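Local coordinates for MoaF-like domain-containing protein (Burkholderia vietnamiensis, PDB 5HAL) that is of unknown function but is a possible beta-lactamase with a MoaF-like, calycin-type beta-barrel, at residues P65-A68 with D69-A72; I86-A90 with A91-R95. All coordinates share one frame; numbering follows the deposited sequence.

Contact 1 (P65-A68 with D69-A72)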
loop_
_atom_site.group_PDB
_atom_site.type_symbol
_atom_site.label_atom_id
_atom_site.label_comp_id
_atom_site.label_asym_id
_atom_site.label_seq_id
_atom_site.Cartn_x
_atom_site.Cartn_y
_atom_site.Cartn_z
ATOM N N PRO A 65 -1.849 -0.415 14.105
ATOM C CA PRO A 65 -0.983 -1.556 14.405
ATOM C C PRO A 65 -1.817 -2.811 14.595
ATOM O O PRO A 65 -2.912 -2.768 15.161
ATOM C CB PRO A 65 -0.278 -1.140 15.706
ATOM C CG PRO A 65 -1.202 -0.164 16.339
ATOM C CD PRO A 65 -1.860 0.576 15.197
ATOM N N VAL A 66 -1.313 -3.927 14.077
ATOM C CA VAL A 66 -1.905 -5.232 14.352
ATOM C C VAL A 66 -0.939 -6.166 15.056
ATOM O O VAL A 66 -1.377 -7.187 15.604
ATOM C CB VAL A 66 -2.450 -5.895 13.069
ATOM C CG1 VAL A 66 -3.441 -4.966 12.371
ATOM C CG2 VAL A 66 -1.328 -6.231 12.135
ATOM N N ALA A 67 0.347 -5.841 15.068
ATOM C CA ALA A 67 1.381 -6.575 15.783
ATOM C C ALA A 67 2.643 -5.741 15.662
ATOM O O ALA A 67 2.641 -4.684 15.026
ATOM C CB ALA A 67 1.584 -7.984 15.229
ATOM N N ALA A 68 3.719 -6.217 16.280
ATOM C CA ALA A 68 4.996 -5.522 16.202
ATOM C C ALA A 68 5.364 -5.245 14.752
ATOM O O ALA A 68 5.376 -6.156 13.915
ATOM C CB ALA A 68 6.084 -6.358 16.879
ATOM N N ASP A 69 5.614 -3.976 14.448
ATOM C CA ASP A 69 6.055 -3.520 13.132
ATOM C C ASP A 69 5.105 -3.910 11.996
ATOM O O ASP A 69 5.487 -3.808 10.818
ATOM C CB ASP A 69 7.468 -4.029 12.820
ATOM C CG ASP A 69 8.489 -3.579 13.848
ATOM O OD1 ASP A 69 8.462 -2.398 14.248
ATOM O OD2 ASP A 69 9.314 -4.415 14.261
ATOM N N THR A 70 3.873 -4.319 12.306
ATOM C CA THR A 70 2.902 -4.767 11.314
ATOM C C THR A 70 1.650 -3.901 11.410
ATOM O O THR A 70 1.079 -3.758 12.496
ATOM C CB THR A 70 2.539 -6.247 11.527
ATOM O OG1 THR A 70 3.729 -7.031 11.586
ATOM C CG2 THR A 70 1.679 -6.762 10.385
ATOM N N TYR A 71 1.203 -3.353 10.273
ATOM C CA TYR A 71 0.119 -2.378 10.254
ATOM C C TYR A 71 -0.924 -2.742 9.208
ATOM O O TYR A 71 -0.589 -3.198 8.110
ATOM C CB TYR A 71 0.668 -0.950 9.972
ATOM C CG TYR A 71 1.746 -0.582 10.952
ATOM C CD1 TYR A 71 3.080 -0.841 10.675
ATOM C CD2 TYR A 71 1.426 -0.038 12.188
ATOM C CE1 TYR A 71 4.072 -0.549 11.606
ATOM C CE2 TYR A 71 2.406 0.266 13.118
ATOM C CZ TYR A 71 3.724 0.003 12.819
ATOM O OH TYR A 71 4.698 0.301 13.732
ATOM N N ALA A 72 -2.192 -2.523 9.554
ATOM C CA ALA A 72 -3.286 -2.518 8.587
ATOM C C ALA A 72 -3.404 -1.115 7.981
ATOM O O ALA A 72 -3.719 -0.141 8.677
ATOM C CB ALA A 72 -4.590 -2.949 9.256
#
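T70 meets V66, A67 and A68 across a tight reversal of the chain. Its carbonyl oxygen takes a nearly straight bond from V66 N (V66 N to T70 O 2.9 Å, 176° at the hydrogen) and a second, weak one from A67 N. In return T70 N donates to A67 O at 3.0 Å, coming from above the carbonyl plane rather than within it. The threonine side chain adds a bond of its own: T70 OG1 lies beside the backbone N, anti to the carbonyl carbon (chi1 -52°), and from there donates to A68 O at 3.0 Å, also from above the plane of that carbonyl. The same torsion leaves the methyl T70 CG2 anti to the backbone N, where it meets V66 CG2 at 3.5 Å, the two side chains crossing at about a right angle. The other methyl of V66 reaches further along the partner strand, with V66 CG1 3.9 Å from A72 CB. On the face that carries P65 and Y71, P65 CA meets the tyrosine ring obliquely at CD2 (P65 CA to Y71 CD2 3.6 Å), and Y71 CE2 lies 4.0 Å from P65 CB. F18 meets the Y71 ring edge-to-face, and P17 also touches this side chain. The T70 side chain also touches I86 and D88 of strand 82-88. Two residues, V66 and A67, thus face the single residue T70, a classic beta bulge, and A67 to T70 form a type II turn; together they close the exposed beta hairpin of strands 56-67 and 70-76 at one end of the barrel.

Contact 2 (I86-A90 with A91-R95)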
loop_
_atom_site.group_PDB
_atom_site.type_symbol
_atom_site.label_atom_id
_atom_site.label_comp_id
_atom_site.label_asym_id
_atom_site.label_seq_id
_atom_site.Cartn_x
_atom_site.Cartn_y
_atom_site.Cartn_z
ATOM N N ILE A 86 -1.886 -5.481 4.754
ATOM C CA ILE A 86 -1.287 -5.858 6.030
ATOM C C ILE A 86 0.205 -5.927 5.767
ATOM O O ILE A 86 0.701 -6.893 5.176
ATOM C CB ILE A 86 -1.829 -7.178 6.580
ATOM C CG1 ILE A 86 -3.346 -7.072 6.704
ATOM C CG2 ILE A 86 -1.207 -7.477 7.939
ATOM C CD1 ILE A 86 -4.009 -8.370 6.840
ATOM N N ASP A 87 0.916 -4.885 6.170
ATOM C CA ASP A 87 2.310 -4.693 5.806
ATOM C C ASP A 87 3.166 -4.839 7.055
ATOM O O ASP A 87 2.997 -4.091 8.022
ATOM C CB ASP A 87 2.511 -3.328 5.147
ATOM C CG ASP A 87 1.955 -3.284 3.732
ATOM O OD1 ASP A 87 1.551 -4.353 3.237
ATOM O OD2 ASP A 87 1.928 -2.198 3.109
ATOM N N ASP A 88 4.071 -5.813 7.026
ATOM C CA ASP A 88 4.974 -6.117 8.129
ATOM C C ASP A 88 6.344 -5.582 7.730
ATOM O O ASP A 88 7.008 -6.155 6.857
ATOM C CB ASP A 88 4.981 -7.626 8.379
ATOM C CG ASP A 88 5.940 -8.066 9.488
ATOM O OD1 ASP A 88 6.871 -7.328 9.861
ATOM O OD2 ASP A 88 5.759 -9.200 9.971
ATOM N N PHE A 89 6.759 -4.476 8.360
ATOM C CA PHE A 89 7.977 -3.785 7.964
ATOM C C PHE A 89 9.237 -4.413 8.536
ATOM O O PHE A 89 10.335 -4.025 8.126
ATOM C CB PHE A 89 7.900 -2.310 8.371
ATOM C CG PHE A 89 6.863 -1.542 7.607
ATOM C CD1 PHE A 89 7.221 -0.778 6.513
ATOM C CD2 PHE A 89 5.523 -1.633 7.951
ATOM C CE1 PHE A 89 6.265 -0.085 5.792
ATOM C CE2 PHE A 89 4.564 -0.942 7.241
ATOM C CZ PHE A 89 4.938 -0.168 6.150
ATOM N N ALA A 90 9.116 -5.358 9.466
ATOM C CA ALA A 90 10.302 -6.055 9.955
ATOM C C ALA A 90 10.609 -7.283 9.107
ATOM O O ALA A 90 11.754 -7.492 8.698
ATOM C CB ALA A 90 10.125 -6.453 11.421
ATOM N N ALA A 91 9.591 -8.093 8.822
ATOM C CA ALA A 91 9.770 -9.249 7.956
ATOM C C ALA A 91 9.832 -8.872 6.484
ATOM O O ALA A 91 10.270 -9.693 5.671
ATOM C CB ALA A 91 8.636 -10.252 8.176
ATOM N N GLY A 92 9.405 -7.664 6.123
ATOM C CA GLY A 92 9.388 -7.277 4.724
ATOM C C GLY A 92 8.327 -7.979 3.901
ATOM O O GLY A 92 8.609 -8.422 2.779
ATOM N N THR A 93 7.110 -8.092 4.424
ATOM C CA THR A 93 6.028 -8.759 3.720
ATOM C C THR A 93 4.840 -7.820 3.572
ATOM O O THR A 93 4.621 -6.932 4.400
ATOM C CB THR A 93 5.568 -10.029 4.448
ATOM O OG1 THR A 93 5.038 -9.669 5.725
ATOM C CG2 THR A 93 6.736 -11.003 4.644
ATOM N N SER A 94 4.057 -8.048 2.520
ATOM C CA SER A 94 2.848 -7.275 2.271
ATOM C C SER A 94 1.750 -8.225 1.806
ATOM O O SER A 94 1.913 -8.939 0.811
ATOM C CB SER A 94 3.099 -6.178 1.230
ATOM O OG SER A 94 1.881 -5.527 0.872
ATOM N N ARG A 95 0.634 -8.236 2.524
ATOM C CA ARG A 95 -0.540 -9.006 2.136
ATOM C C ARG A 95 -1.670 -8.037 1.824
ATOM O O ARG A 95 -2.012 -7.186 2.655
ATOM C CB ARG A 95 -0.943 -9.979 3.242
ATOM C CG ARG A 95 -2.103 -10.862 2.848
ATOM C CD ARG A 95 -2.426 -11.894 3.928
ATOM N NE ARG A 95 -1.303 -12.778 4.231
ATOM C CZ ARG A 95 -0.929 -13.793 3.462
ATOM N NH1 ARG A 95 -1.581 -14.038 2.332
ATOM N NH2 ARG A 95 0.096 -14.555 3.819
HETATM O O HOH W 1 2.380 -9.008 5.672
HETATM O O HOH W 2 4.677 -11.378 8.261
#
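The D88 carboxylate and the main chain of A91 meet at the turn, with A91 N above the carboxylate plane and 3.0 Å from D88 OD1, in a bond close to straight at 173°. A90 N reaches the same oxygen nearly along its C-O axis, so OD1 is gripped by two successive amides; A91 CB packs against D88 OD2 at 3.6 Å. D88 CG stands anti to the backbone N (chi1 178°), which turns the carboxylate toward the turn's amides. The D87 carboxylate, on the buried face, is met by S94 OG on the syn side of D87 OD1 at 2.7 Å, 31° out of plane. D87 OD2 bonds to H85 ND1, and Y27 OH bonds S94 OG, which joins the pair into a buried polar network. Back on the D88 face, T93 OG1 is linked by one water to I86 O and by another to D88 OD2. Between the strands, D88 N donates to T93 O at 2.9 Å, while D88 O receives T93 N and, weakly, G92 N. With G92 at positive phi, G92 and T93 both face D88: a G1 beta bulge, joined to an Asx turn at D88, closes the hairpin of strands 82-88 and 93-99.

Overall arrangement
Contacts 1 and 2 close consecutive hairpins of one antiparallel barrel, their centres about 9 Å apart and on the same side of the chain's centre. Strands 70-76 and 82-88 are neighbours, so the two contacts touch directly: D69 O lies 2.8 Å from F89 N and Y71 N 3.0 Å from D87 O, both probable hydrogen bonds. Each is a surface contact with a beta bulge, but contact 1 has no buried residue and mixes backbone bonds with small apolar groups and a tyrosine ring. Contact 2 lies nearer the centre, buries D87 and S94, and relies far more on carboxylates, hydroxyls and bridging waters.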